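Local coordinates for protein transcriptional regulator, MarR/EmrR family (Clostridium acetobutylicum, PDB 3JW4) that probably binds DNA as a two-subunit transcription factor of the MarR family and regulates transcription, at residues 32-37 and 112-117; 44-49 and 76-81; 57-62 and 98-103. One frame throughout, in Å; residues are numbered along the deposited sequence. Where two conformers were deposited one is given.

Overall arrangement
From the N terminus, helix 14-35 ends near segment 32-37, which meets 112-117 on helix 105-126, so contact 1 closes the widest loop, and contacts 2 and 3 both fall within it. Contact 2 joins helix 41-53 to helix 74-83, and contact 3 joins the start of helix 60-64 to strand 100-103. Their segments alternate along the chain, so these two loops cross. Contacts 1 and 2 touch through F114 CZ and G44 CA, 3.2 Å apart, contacts 2 and 3 touch through L78 CD1 and Q60 CG at 3.7 Å, while contacts 1 and 3 stay about 8 Å apart at their nearest atoms.

Contact 1 of 3, residues 32-37 and 112-117; sequences ARLAEL and EEFNNI
R33 and I117 meet where the C-terminal part of helix 14-35 packs on helix 105-126, two long helices that flank the winged helix-turn-helix part of this MarR-type fold in the sequence. The side chains of R33 and I117 run antiparallel alongside one another, with R33 CB 4.0 Å from I117 CG2. Further out, I117 CG1 lies over one face of the guanidinium group, 4.0 Å from R33 NE. NH2 of R33 forms a salt bridge with E120 farther along helix 105-126; apolar packing and charge pairing thus share one side chain. L34 follows, buried, and its CD2 does the touching: it approaches the F114 ring obliquely, 3.4 Å from F114 CD1, the two side chains set nearly perpendicular. Helix 41-53 borders this pair, since L34 also packs on S41 and F114 on I47. Three residues on, L37 adds a looser apolar approach, CD1 to I117 CD1 at 4.4 Å. I117 is the common partner of R33, L34 and L37: with CG1 beside its backbone N (chi1 -67°) and the chain then extended, CD1 reaches 3.7 Å from L34 CD2 and equally 3.7 Å from the carbonyl O of R33.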
ATOM      1  N   ALA B  32      10.873   6.309   7.048  1.00 30.35           N
ATOM      2  CA  ALA B  32      12.124   7.045   7.236  1.00 30.93           C
ATOM      3  C   ALA B  32      12.472   7.230   8.715  1.00 31.39           C
ATOM      4  O   ALA B  32      13.623   7.022   9.109  1.00 31.70           O
ATOM      5  CB  ALA B  32      12.088   8.396   6.508  1.00 30.94           C
ATOM      6  N   ARG B  33      11.483   7.580   9.534  1.00 32.14           N
ATOM      7  CA  ARG B  33      11.692   7.761  10.979  1.00 32.47           C
ATOM      8  C   ARG B  33      11.987   6.436  11.737  1.00 31.93           C
ATOM      9  O   ARG B  33      12.612   6.413  12.812  1.00 31.19           O
ATOM     10  CB  ARG B  33      10.481   8.470  11.587  1.00 33.19           C
ATOM     11  CG  ARG B  33      10.863   9.767  12.301  1.00 36.17           C
ATOM     12  CD  ARG B  33       9.640  10.561  12.761  1.00 38.60           C
ATOM     13  NE  ARG B  33       9.621  10.745  14.214  1.00 40.51           N
ATOM     14  CZ  ARG B  33       8.654  11.365  14.884  1.00 43.05           C
ATOM     15  NH1 ARG B  33       8.739  11.459  16.206  1.00 44.77           N
ATOM     16  NH2 ARG B  33       7.612  11.903  14.248  1.00 43.14           N
ATOM     17  N   LEU B  34      11.533   5.334  11.160  1.00 31.07           N
ATOM     18  CA  LEU B  34      11.769   4.023  11.721  1.00 30.56           C
ATOM     19  C   LEU B  34      13.119   3.472  11.262  1.00 31.18           C
ATOM     20  O   LEU B  34      13.840   2.842  12.053  1.00 30.01           O
ATOM     21  CB  LEU B  34      10.664   3.072  11.285  1.00 29.72           C
ATOM     22  CG  LEU B  34       9.284   3.399  11.835  1.00 28.69           C
ATOM     23  CD1 LEU B  34       8.233   2.652  11.000  1.00 27.38           C
ATOM     24  CD2 LEU B  34       9.206   3.063  13.312  1.00 25.25           C
ATOM     25  N   ALA B  35      13.420   3.686   9.976  1.00 31.43           N
ATOM     26  CA  ALA B  35      14.632   3.171   9.313  1.00 32.24           C
ATOM     27  C   ALA B  35      15.891   3.647  10.016  1.00 32.95           C
ATOM     28  O   ALA B  35      16.890   2.916  10.076  1.00 32.60           O
ATOM     29  CB  ALA B  35      14.675   3.604   7.826  1.00 32.00           C
ATOM     30  N   GLU B  36      15.838   4.863  10.553  1.00 33.56           N
ATOM     31  CA  GLU B  36      16.950   5.393  11.341  1.00 34.50           C
ATOM     32  C   GLU B  36      17.221   4.509  12.562  1.00 33.95           C
ATOM     33  O   GLU B  36      18.363   4.371  12.997  1.00 34.33           O
ATOM     34  CB  GLU B  36      16.716   6.870  11.741  1.00 34.65           C
ATOM     35  CG  GLU B  36      17.608   7.864  11.013  1.00 35.78           C
ATOM     36  CD  GLU B  36      17.236   8.089   9.550  1.00 36.86           C
ATOM     37  OE1 GLU B  36      16.079   8.516   9.281  1.00 39.54           O
ATOM     38  OE2 GLU B  36      18.103   7.869   8.673  1.00 30.47           O
ATOM     39  N   LEU B  37      16.181   3.871  13.069  1.00 34.03           N
ATOM     40  CA  LEU B  37      16.306   2.969  14.229  1.00 33.73           C
ATOM     41  C   LEU B  37      16.470   1.507  13.843  1.00 33.32           C
ATOM     42  O   LEU B  37      16.236   0.630  14.662  1.00 33.20           O
ATOM     43  CB  LEU B  37      15.078   3.090  15.131  1.00 33.40           C
ATOM     44  CG  LEU B  37      14.608   4.510  15.423  1.00 32.62           C
ATOM     45  CD1 LEU B  37      13.352   4.414  16.341  1.00 35.57           C
ATOM     46  CD2 LEU B  37      15.736   5.322  16.034  1.00 33.09           C
ATOM     47  N   GLU B 112       6.573   1.525  22.588  1.00 17.22           N
ATOM     48  CA  GLU B 112       6.161   2.873  22.871  1.00 17.51           C
ATOM     49  C   GLU B 112       6.785   3.857  21.885  1.00 18.08           C
ATOM     50  O   GLU B 112       6.096   4.747  21.401  1.00 17.30           O
ATOM     51  CB  GLU B 112       6.460   3.273  24.323  1.00 17.92           C
ATOM     52  CG  GLU B 112       5.683   4.528  24.719  1.00 19.40           C
ATOM     53  CD  GLU B 112       6.110   5.104  26.048  1.00 21.46           C
ATOM     54  OE1 GLU B 112       6.640   4.359  26.926  1.00 21.60           O
ATOM     55  OE2 GLU B 112       5.920   6.329  26.196  1.00 23.20           O
ATOM     56  N   GLU B 113       8.062   3.692  21.559  1.00 18.73           N
ATOM     57  CA  GLU B 113       8.685   4.555  20.563  1.00 20.64           C
ATOM     58  C   GLU B 113       8.027   4.358  19.182  1.00 20.68           C
ATOM     59  O   GLU B 113       7.757   5.345  18.547  1.00 19.51           O
ATOM     60  CB  GLU B 113      10.210   4.380  20.473  1.00 21.54           C
ATOM     61  CG  GLU B 113      10.998   4.772  21.756  1.00 25.37           C
ATOM     62  CD  GLU B 113      11.277   6.286  21.909  1.00 30.01           C
ATOM     63  OE1 GLU B 113      10.757   7.104  21.105  1.00 34.70           O
ATOM     64  OE2 GLU B 113      12.019   6.662  22.856  1.00 33.06           O
ATOM     65  N   PHE B 114       7.737   3.108  18.773  1.00 21.64           N
ATOM     66  CA  PHE B 114       6.961   2.823  17.555  1.00 22.98           C
ATOM     67  C   PHE B 114       5.659   3.625  17.589  1.00 22.40           C
ATOM     68  O   PHE B 114       5.404   4.427  16.718  1.00 21.01           O
ATOM     69  CB  PHE B 114       6.575   1.330  17.395  1.00 23.36           C
ATOM     70  CG  PHE B 114       7.569   0.489  16.626  1.00 28.70           C
ATOM     71  CD1 PHE B 114       7.767   0.678  15.259  1.00 30.00           C
ATOM     72  CD2 PHE B 114       8.266  -0.556  17.268  1.00 33.52           C
ATOM     73  CE1 PHE B 114       8.669  -0.122  14.554  1.00 33.61           C
ATOM     74  CE2 PHE B 114       9.184  -1.372  16.569  1.00 35.13           C
ATOM     75  CZ  PHE B 114       9.392  -1.153  15.208  1.00 34.82           C
ATOM     76  N   ASN B 115       4.852   3.380  18.615  1.00 23.07           N
ATOM     77  CA  ASN B 115       3.560   4.035  18.761  1.00 23.57           C
ATOM     78  C   ASN B 115       3.634   5.547  18.666  1.00 23.60           C
ATOM     79  O   ASN B 115       2.801   6.150  17.998  1.00 22.19           O
ATOM     80  CB  ASN B 115       2.861   3.620  20.057  1.00 24.51           C
ATOM     81  CG  ASN B 115       2.347   2.191  19.998  1.00 26.79           C
ATOM     82  OD1 ASN B 115       2.495   1.516  18.975  1.00 31.43           O
ATOM     83  ND2 ASN B 115       1.772   1.713  21.096  1.00 30.54           N
ATOM     84  N   ASN B 116       4.631   6.162  19.292  1.00 23.25           N
ATOM     85  CA  ASN B 116       4.752   7.618  19.192  1.00 24.10           C
ATOM     86  C   ASN B 116       4.997   8.096  17.760  1.00 23.83           C
ATOM     87  O   ASN B 116       4.457   9.114  17.360  1.00 22.48           O
ATOM     88  CB  ASN B 116       5.829   8.161  20.119  1.00 25.43           C
ATOM     89  CG  ASN B 116       5.526   7.863  21.577  1.00 27.98           C
ATOM     90  OD1 ASN B 116       4.368   7.814  21.975  1.00 31.74           O
ATOM     91  ND2 ASN B 116       6.557   7.605  22.358  1.00 33.21           N
ATOM     92  N   ILE B 117       5.792   7.358  16.992  1.00 23.14           N
ATOM     93  CA  ILE B 117       6.028   7.719  15.613  1.00 23.01           C
ATOM     94  C   ILE B 117       4.705   7.664  14.840  1.00 23.92           C
ATOM     95  O   ILE B 117       4.337   8.631  14.163  1.00 23.26           O
ATOM     96  CB  ILE B 117       7.110   6.840  14.984  1.00 23.03           C
ATOM     97  CG1 ILE B 117       8.469   7.139  15.652  1.00 21.32           C
ATOM     98  CG2 ILE B 117       7.210   7.107  13.499  1.00 22.65           C
ATOM     99  CD1 ILE B 117       9.624   6.340  15.070  1.00 20.71           C
TER

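Contact 2 of 3, residues 44-49 and 76-81; sequences GRMIGY and SMLQGL
An apolar helix-to-helix contact joins helix 41-53 to helix 74-83 in the interior of the winged helix-turn-helix part of the chain. The segment axes approach to 11.2 Å and cross at -71°, a separation bridged by side chains, with no hydrogen bond between the segments. M46, a selenomethionine, carries much of it. Its CG stands anti to the backbone N (chi1 171°), which sends the chain across the gap before it bends at chi3. In one of the two deposited conformers of M46, SE lies 3.5 Å from L78 CD2 and 3.6 Å from SE of M77, so these approaches are less certain than those of I47. In that conformer the side chain of M77, also selenomethionine, runs aslant to that of M46, whereas L78 stands nearly square to it. Helix 74-83 is probably the recognition helix, as in the winged helix-turn-helix arrangement of other MarR proteins, so these residues would form its inward side, consistent with the exposure of S76 and Q79. L78 and L81 also pack on I87 of strand 87-90, and L78 on L63 of helix 60-64. Nearly one turn on from L78, both L81 methyls lie on I47: CD1 stands 3.7 Å from I47 CG1, and CD2 is 3.7 Å from I47 CD1. CD1 of L81 also approaches M46. Behind I47 lies helix 105-126, which it meets through L110, V111 and F114.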
ATOM      1  N   GLY B  44       7.173  -3.303  14.025  1.00 24.30           N
ATOM      2  CA  GLY B  44       6.457  -2.490  15.010  1.00 23.86           C
ATOM      3  C   GLY B  44       5.042  -2.948  15.257  1.00 24.11           C
ATOM      4  O   GLY B  44       4.633  -3.104  16.397  1.00 23.49           O
ATOM      5  N   ARG B  45       4.296  -3.153  14.177  1.00 24.24           N
ATOM      6  CA  ARG B  45       2.974  -3.760  14.234  1.00 24.91           C
ATOM      7  C   ARG B  45       2.960  -5.134  14.929  1.00 24.06           C
ATOM      8  O   ARG B  45       2.075  -5.428  15.738  1.00 24.05           O
ATOM      9  CB  ARG B  45       2.430  -3.920  12.802  1.00 25.97           C
ATOM     10  CG  ARG B  45       1.429  -2.903  12.384  1.00 30.02           C
ATOM     11  CD  ARG B  45       1.933  -1.469  12.267  1.00 34.69           C
ATOM     12  NE  ARG B  45       0.969  -0.584  12.945  1.00 39.29           N
ATOM     13  CZ  ARG B  45       0.605   0.641  12.567  1.00 40.58           C
ATOM     14  NH1 ARG B  45      -0.284   1.294  13.314  1.00 41.19           N
ATOM     15  NH2 ARG B  45       1.101   1.214  11.473  1.00 41.57           N
HETATM   16  N   MSE B  46       3.927  -5.976  14.586  1.00 23.79           N
HETATM   17  CA  MSE B  46       4.029  -7.304  15.185  0.70 24.25           C
HETATM   18  C   MSE B  46       4.287  -7.200  16.689  1.00 23.92           C
HETATM   19  O   MSE B  46       3.566  -7.813  17.480  1.00 24.60           O
HETATM   20  CB  MSE B  46       5.143  -8.128  14.530  0.70 24.76           C
HETATM   21  CG  MSE B  46       5.430  -9.429  15.250  0.70 26.65           C
HETATM   22 SE   MSE B  46       6.214 -10.771  14.104  0.60 34.85          SE
HETATM   23  CE  MSE B  46       4.786 -10.839  12.837  0.70 28.45           C
ATOM     24  N   ILE B  47       5.289  -6.431  17.085  1.00 22.73           N
ATOM     25  CA  ILE B  47       5.578  -6.267  18.516  1.00 22.58           C
ATOM     26  C   ILE B  47       4.370  -5.687  19.274  1.00 20.77           C
ATOM     27  O   ILE B  47       4.058  -6.138  20.358  1.00 18.33           O
ATOM     28  CB  ILE B  47       6.751  -5.350  18.811  1.00 22.97           C
ATOM     29  CG1 ILE B  47       8.019  -5.826  18.198  1.00 26.60           C
ATOM     30  CG2 ILE B  47       7.094  -5.397  20.328  1.00 27.82           C
ATOM     31  CD1 ILE B  47       9.159  -4.872  18.489  1.00 29.41           C
ATOM     32  N   GLY B  48       3.752  -4.642  18.718  1.00 19.96           N
ATOM     33  CA  GLY B  48       2.534  -4.066  19.276  1.00 20.01           C
ATOM     34  C   GLY B  48       1.433  -5.102  19.485  1.00 19.89           C
ATOM     35  O   GLY B  48       0.798  -5.136  20.524  1.00 20.44           O
ATOM     36  N   TYR B  49       1.190  -5.929  18.479  1.00 20.25           N
ATOM     37  CA  TYR B  49       0.143  -6.945  18.548  1.00 20.60           C
ATOM     38  C   TYR B  49       0.492  -7.920  19.674  1.00 19.92           C
ATOM     39  O   TYR B  49      -0.356  -8.294  20.481  1.00 19.25           O
ATOM     40  CB  TYR B  49       0.024  -7.699  17.203  1.00 21.72           C
ATOM     41  CG  TYR B  49      -1.077  -8.731  17.207  1.00 24.99           C
ATOM     42  CD1 TYR B  49      -2.415  -8.342  17.022  1.00 29.00           C
ATOM     43  CD2 TYR B  49      -0.813 -10.063  17.488  1.00 27.33           C
ATOM     44  CE1 TYR B  49      -3.461  -9.273  17.075  1.00 32.37           C
ATOM     45  CE2 TYR B  49      -1.865 -11.022  17.546  1.00 31.69           C
ATOM     46  CZ  TYR B  49      -3.178 -10.609  17.334  1.00 33.13           C
ATOM     47  OH  TYR B  49      -4.211 -11.511  17.371  1.00 34.15           O
ATOM     48  N   SER B  76      11.457 -15.415  10.369  1.00 17.19           N
ATOM     49  CA  SER B  76      12.666 -14.601  10.418  1.00 17.29           C
ATOM     50  C   SER B  76      12.483 -13.363  11.294  1.00 16.93           C
ATOM     51  O   SER B  76      13.371 -12.973  12.060  1.00 14.68           O
ATOM     52  CB  SER B  76      13.087 -14.149   9.015  1.00 17.40           C
ATOM     53  OG  SER B  76      14.349 -13.489   9.107  1.00 18.29           O
HETATM   54  N   MSE B  77      11.321 -12.736  11.179  1.00 17.04           N
HETATM   55  CA  MSE B  77      11.109 -11.494  11.912  1.00 18.73           C
HETATM   56  C   MSE B  77      11.029 -11.786  13.419  1.00 17.63           C
HETATM   57  O   MSE B  77      11.605 -11.055  14.195  1.00 17.63           O
HETATM   58  CB  MSE B  77       9.864 -10.791  11.401  1.00 19.22           C
HETATM   59  CG  MSE B  77       9.466  -9.529  12.169  1.00 26.08           C
HETATM   60 SE   MSE B  77       7.759  -8.838  11.475  1.00 40.53          SE
HETATM   61  CE  MSE B  77       7.779  -9.584   9.673  1.00 33.59           C
ATOM     62  N   LEU B  78      10.362 -12.878  13.808  1.00 16.34           N
ATOM     63  CA  LEU B  78      10.314 -13.289  15.208  1.00 16.05           C
ATOM     64  C   LEU B  78      11.672 -13.676  15.746  1.00 14.66           C
ATOM     65  O   LEU B  78      12.022 -13.320  16.876  1.00 12.97           O
ATOM     66  CB  LEU B  78       9.335 -14.466  15.438  1.00 15.96           C
ATOM     67  CG  LEU B  78       7.851 -14.140  15.326  1.00 18.38           C
ATOM     68  CD1 LEU B  78       7.022 -15.413  15.407  1.00 19.79           C
ATOM     69  CD2 LEU B  78       7.383 -13.158  16.450  1.00 19.16           C
ATOM     70  N   GLN B  79      12.437 -14.429  14.972  1.00 14.02           N
ATOM     71  CA  GLN B  79      13.797 -14.790  15.417  1.00 13.48           C
ATOM     72  C   GLN B  79      14.621 -13.514  15.636  1.00 13.68           C
ATOM     73  O   GLN B  79      15.439 -13.449  16.555  1.00 13.51           O
ATOM     74  CB  GLN B  79      14.498 -15.714  14.430  1.00 13.08           C
ATOM     75  CG  GLN B  79      14.113 -17.207  14.562  1.00 13.08           C
ATOM     76  CD  GLN B  79      14.750 -18.070  13.511  1.00  7.78           C
ATOM     77  OE1 GLN B  79      14.110 -18.389  12.491  1.00  7.86           O
ATOM     78  NE2 GLN B  79      16.045 -18.424  13.694  1.00  7.11           N
ATOM     79  N   GLY B  80      14.407 -12.525  14.782  1.00 13.77           N
ATOM     80  CA  GLY B  80      15.162 -11.255  14.857  1.00 15.10           C
ATOM     81  C   GLY B  80      14.816 -10.498  16.134  1.00 16.15           C
ATOM     82  O   GLY B  80      15.693 -10.141  16.899  1.00 16.22           O
ATOM     83  N   LEU B  81      13.517 -10.310  16.379  1.00 17.26           N
ATOM     84  CA  LEU B  81      13.033  -9.677  17.626  1.00 17.65           C
ATOM     85  C   LEU B  81      13.531 -10.450  18.854  1.00 17.56           C
ATOM     86  O   LEU B  81      13.968  -9.874  19.831  1.00 17.50           O
ATOM     87  CB  LEU B  81      11.495  -9.606  17.608  1.00 18.04           C
ATOM     88  CG  LEU B  81      10.855  -8.734  16.522  1.00 19.45           C
ATOM     89  CD1 LEU B  81       9.321  -8.870  16.500  1.00 19.92           C
ATOM     90  CD2 LEU B  81      11.285  -7.292  16.700  1.00 21.88           C
TER

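Contact 3 of 3, residues 57-62 and 98-103; sequences GIIQKD and QKNIYV
Q98 lays its CG against I59, 3.4 Å from I59 CG2, the one side chain lying across the other. CG of Q98 is anti to the backbone N and the chain then bends at chi2 (83°), so that the methylene part rests on the isoleucine. K99 contributes through its backbone: its carbonyl O is 3.4 Å from I59 CG2. At N100 the strand begins, and the amide group leans over the backbone of G57 and I58, with ND2 3.7 Å from G57 CA. G57 has a positive phi, a backbone shape suited to glycine. The same I58 carbonyl that receives a CA-H...O contact from N100 accepts the one direct hydrogen bond between the segments, from I101 N at 2.8 Å, lying in the carbonyl plane with an N-H...O angle of 152°. A water adds a second link, accepting from I58 N and donating to I101 O. Strand 100-103 pairs antiparallel with 87-90, as in the wing of a winged helix-turn-helix domain, and residues 57-59 lie against this strand through the direct bond and the water bridge, which tie the entry of helix 60-64 to the wing. I101, buried, sends CD1 past I58 to the start of the helix, 3.7 Å from Q60 N, and also packs on L63, I87 and I50. I59 holds the N-cap position; its N donates to OD2 of D62 over 3.0 Å, a nearly straight bond whose donor lies out of the carboxylate plane.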
ATOM      1  N   GLY B  57      -2.468 -15.359  25.306  1.00 19.71           N
ATOM      2  CA  GLY B  57      -1.695 -16.497  24.857  1.00 20.17           C
ATOM      3  C   GLY B  57      -1.504 -16.406  23.354  1.00 21.52           C
ATOM      4  O   GLY B  57      -2.426 -16.663  22.613  1.00 20.48           O
ATOM      5  N   ILE B  58      -0.311 -16.025  22.907  1.00 22.42           N
ATOM      6  CA  ILE B  58      -0.041 -15.896  21.476  1.00 24.45           C
ATOM      7  C   ILE B  58       0.953 -16.972  21.079  1.00 25.15           C
ATOM      8  O   ILE B  58       2.016 -17.073  21.695  1.00 24.21           O
ATOM      9  CB  ILE B  58       0.599 -14.533  21.164  1.00 24.99           C
ATOM     10  CG1 ILE B  58      -0.396 -13.407  21.377  1.00 26.07           C
ATOM     11  CG2 ILE B  58       1.087 -14.462  19.709  1.00 25.89           C
ATOM     12  CD1 ILE B  58       0.326 -12.121  21.530  1.00 27.89           C
ATOM     13  N   ILE B  59       0.622 -17.781  20.076  1.00 26.77           N
ATOM     14  CA  ILE B  59       1.615 -18.694  19.481  1.00 27.91           C
ATOM     15  C   ILE B  59       1.995 -18.262  18.060  1.00 28.73           C
ATOM     16  O   ILE B  59       1.354 -17.400  17.463  1.00 27.23           O
ATOM     17  CB  ILE B  59       1.162 -20.177  19.519  1.00 28.19           C
ATOM     18  CG1 ILE B  59      -0.037 -20.420  18.600  1.00 27.97           C
ATOM     19  CG2 ILE B  59       0.849 -20.605  20.955  1.00 28.25           C
ATOM     20  CD1 ILE B  59      -0.417 -21.881  18.482  1.00 27.62           C
ATOM     21  N   GLN B  60       3.066 -18.839  17.521  1.00 31.25           N
ATOM     22  CA  GLN B  60       3.543 -18.384  16.209  1.00 32.50           C
ATOM     23  C   GLN B  60       2.447 -18.483  15.153  1.00 33.94           C
ATOM     24  O   GLN B  60       2.291 -17.572  14.340  1.00 33.83           O
ATOM     25  CB  GLN B  60       4.810 -19.119  15.761  1.00 33.18           C
ATOM     26  CG  GLN B  60       5.330 -18.599  14.411  1.00 33.44           C
ATOM     27  CD  GLN B  60       6.685 -19.141  14.036  1.00 35.77           C
ATOM     28  OE1 GLN B  60       7.561 -19.302  14.890  1.00 39.50           O
ATOM     29  NE2 GLN B  60       6.880 -19.401  12.743  1.00 35.54           N
ATOM     30  N   LYS B  61       1.671 -19.569  15.191  1.00 35.61           N
ATOM     31  CA  LYS B  61       0.499 -19.729  14.319  1.00 37.07           C
ATOM     32  C   LYS B  61      -0.432 -18.500  14.257  1.00 37.76           C
ATOM     33  O   LYS B  61      -0.853 -18.115  13.173  1.00 37.64           O
ATOM     34  CB  LYS B  61      -0.320 -20.972  14.724  1.00 37.40           C
ATOM     35  CG  LYS B  61       0.043 -22.267  13.985  1.00 39.77           C
ATOM     36  CD  LYS B  61      -0.053 -23.535  14.877  1.00 41.76           C
ATOM     37  CE  LYS B  61      -1.443 -23.758  15.500  1.00 42.54           C
ATOM     38  NZ  LYS B  61      -2.487 -24.113  14.505  1.00 43.70           N
ATOM     39  N   ASP B  62      -0.775 -17.901  15.402  1.00 38.67           N
ATOM     40  CA  ASP B  62      -1.698 -16.741  15.410  1.00 39.35           C
ATOM     41  C   ASP B  62      -1.095 -15.532  14.673  1.00 40.26           C
ATOM     42  O   ASP B  62      -1.818 -14.689  14.125  1.00 40.56           O
ATOM     43  CB  ASP B  62      -2.035 -16.286  16.844  1.00 39.76           C
ATOM     44  CG  ASP B  62      -2.594 -17.409  17.728  1.00 39.51           C
ATOM     45  OD1 ASP B  62      -3.467 -18.175  17.269  1.00 39.59           O
ATOM     46  OD2 ASP B  62      -2.172 -17.495  18.902  1.00 39.01           O
ATOM     47  N   GLN B  98       2.634 -25.897  23.216  1.00 29.59           N
ATOM     48  CA  GLN B  98       3.123 -24.785  22.397  1.00 29.83           C
ATOM     49  C   GLN B  98       3.512 -23.563  23.259  1.00 28.85           C
ATOM     50  O   GLN B  98       2.748 -23.126  24.109  1.00 29.10           O
ATOM     51  CB  GLN B  98       2.042 -24.411  21.381  1.00 30.18           C
ATOM     52  CG  GLN B  98       2.494 -23.494  20.262  1.00 31.09           C
ATOM     53  CD  GLN B  98       3.172 -24.205  19.085  1.00 32.87           C
ATOM     54  OE1 GLN B  98       2.964 -25.398  18.846  1.00 33.87           O
ATOM     55  NE2 GLN B  98       3.978 -23.444  18.324  1.00 33.42           N
ATOM     56  N   LYS B  99       4.705 -23.027  23.038  1.00 28.15           N
ATOM     57  CA  LYS B  99       5.177 -21.855  23.775  1.00 26.94           C
ATOM     58  C   LYS B  99       4.411 -20.581  23.415  1.00 25.16           C
ATOM     59  O   LYS B  99       3.993 -20.407  22.275  1.00 25.05           O
ATOM     60  CB  LYS B  99       6.660 -21.633  23.515  1.00 27.48           C
ATOM     61  CG  LYS B  99       7.549 -22.644  24.213  1.00 29.65           C
ATOM     62  CD  LYS B  99       8.986 -22.435  23.783  1.00 31.81           C
ATOM     63  CE  LYS B  99       9.936 -23.368  24.496  1.00 32.33           C
ATOM     64  NZ  LYS B  99      11.318 -23.095  24.050  1.00 33.13           N
ATOM     65  N   ASN B 100       4.242 -19.694  24.394  1.00 22.92           N
ATOM     66  CA  ASN B 100       3.552 -18.409  24.194  1.00 21.00           C
ATOM     67  C   ASN B 100       4.609 -17.321  24.019  1.00 20.53           C
ATOM     68  O   ASN B 100       5.654 -17.351  24.682  1.00 21.17           O
ATOM     69  CB  ASN B 100       2.673 -18.053  25.401  1.00 20.11           C
ATOM     70  CG  ASN B 100       1.351 -18.859  25.478  1.00 19.89           C
ATOM     71  OD1 ASN B 100       0.893 -19.122  26.554  1.00 20.33           O
ATOM     72  ND2 ASN B 100       0.752 -19.209  24.351  1.00 19.14           N
ATOM     73  N   ILE B 101       4.303 -16.327  23.195  1.00 18.43           N
ATOM     74  CA  ILE B 101       5.230 -15.262  22.878  1.00 17.60           C
ATOM     75  C   ILE B 101       4.886 -14.031  23.752  1.00 16.75           C
ATOM     76  O   ILE B 101       3.694 -13.637  23.862  1.00 17.39           O
ATOM     77  CB  ILE B 101       5.169 -14.940  21.352  1.00 17.44           C
ATOM     78  CG1 ILE B 101       5.472 -16.213  20.529  1.00 19.41           C
ATOM     79  CG2 ILE B 101       6.104 -13.804  20.998  1.00 15.95           C
ATOM     80  CD1 ILE B 101       5.100 -16.115  19.083  1.00 18.94           C
ATOM     81  N   TYR B 102       5.894 -13.480  24.421  1.00 14.61           N
ATOM     82  CA  TYR B 102       5.722 -12.284  25.233  1.00 14.37           C
ATOM     83  C   TYR B 102       6.749 -11.231  24.870  1.00 13.79           C
ATOM     84  O   TYR B 102       7.809 -11.554  24.403  1.00 12.49           O
ATOM     85  CB  TYR B 102       5.875 -12.616  26.706  1.00 14.65           C
ATOM     86  CG  TYR B 102       4.793 -13.511  27.230  1.00 17.16           C
ATOM     87  CD1 TYR B 102       4.892 -14.887  27.092  1.00 19.70           C
ATOM     88  CD2 TYR B 102       3.677 -12.992  27.854  1.00 19.38           C
ATOM     89  CE1 TYR B 102       3.906 -15.726  27.583  1.00 24.38           C
ATOM     90  CE2 TYR B 102       2.662 -13.836  28.333  1.00 24.32           C
ATOM     91  CZ  TYR B 102       2.802 -15.198  28.189  1.00 25.71           C
ATOM     92  OH  TYR B 102       1.848 -16.065  28.654  1.00 33.22           O
ATOM     93  N   VAL B 103       6.410  -9.971  25.079  1.00 13.50           N
ATOM     94  CA  VAL B 103       7.360  -8.894  24.939  1.00 14.05           C
ATOM     95  C   VAL B 103       8.222  -8.828  26.210  1.00 13.48           C
ATOM     96  O   VAL B 103       7.781  -9.066  27.321  1.00 11.58           O
ATOM     97  CB  VAL B 103       6.625  -7.587  24.635  1.00 14.63           C
ATOM     98  CG1 VAL B 103       7.551  -6.477  24.456  1.00 16.69           C
ATOM     99  CG2 VAL B 103       5.849  -7.767  23.294  1.00 15.01           C
TER
HETATM  100  O   HOH W   1       1.464 -15.045  24.701  1.00 14.06           O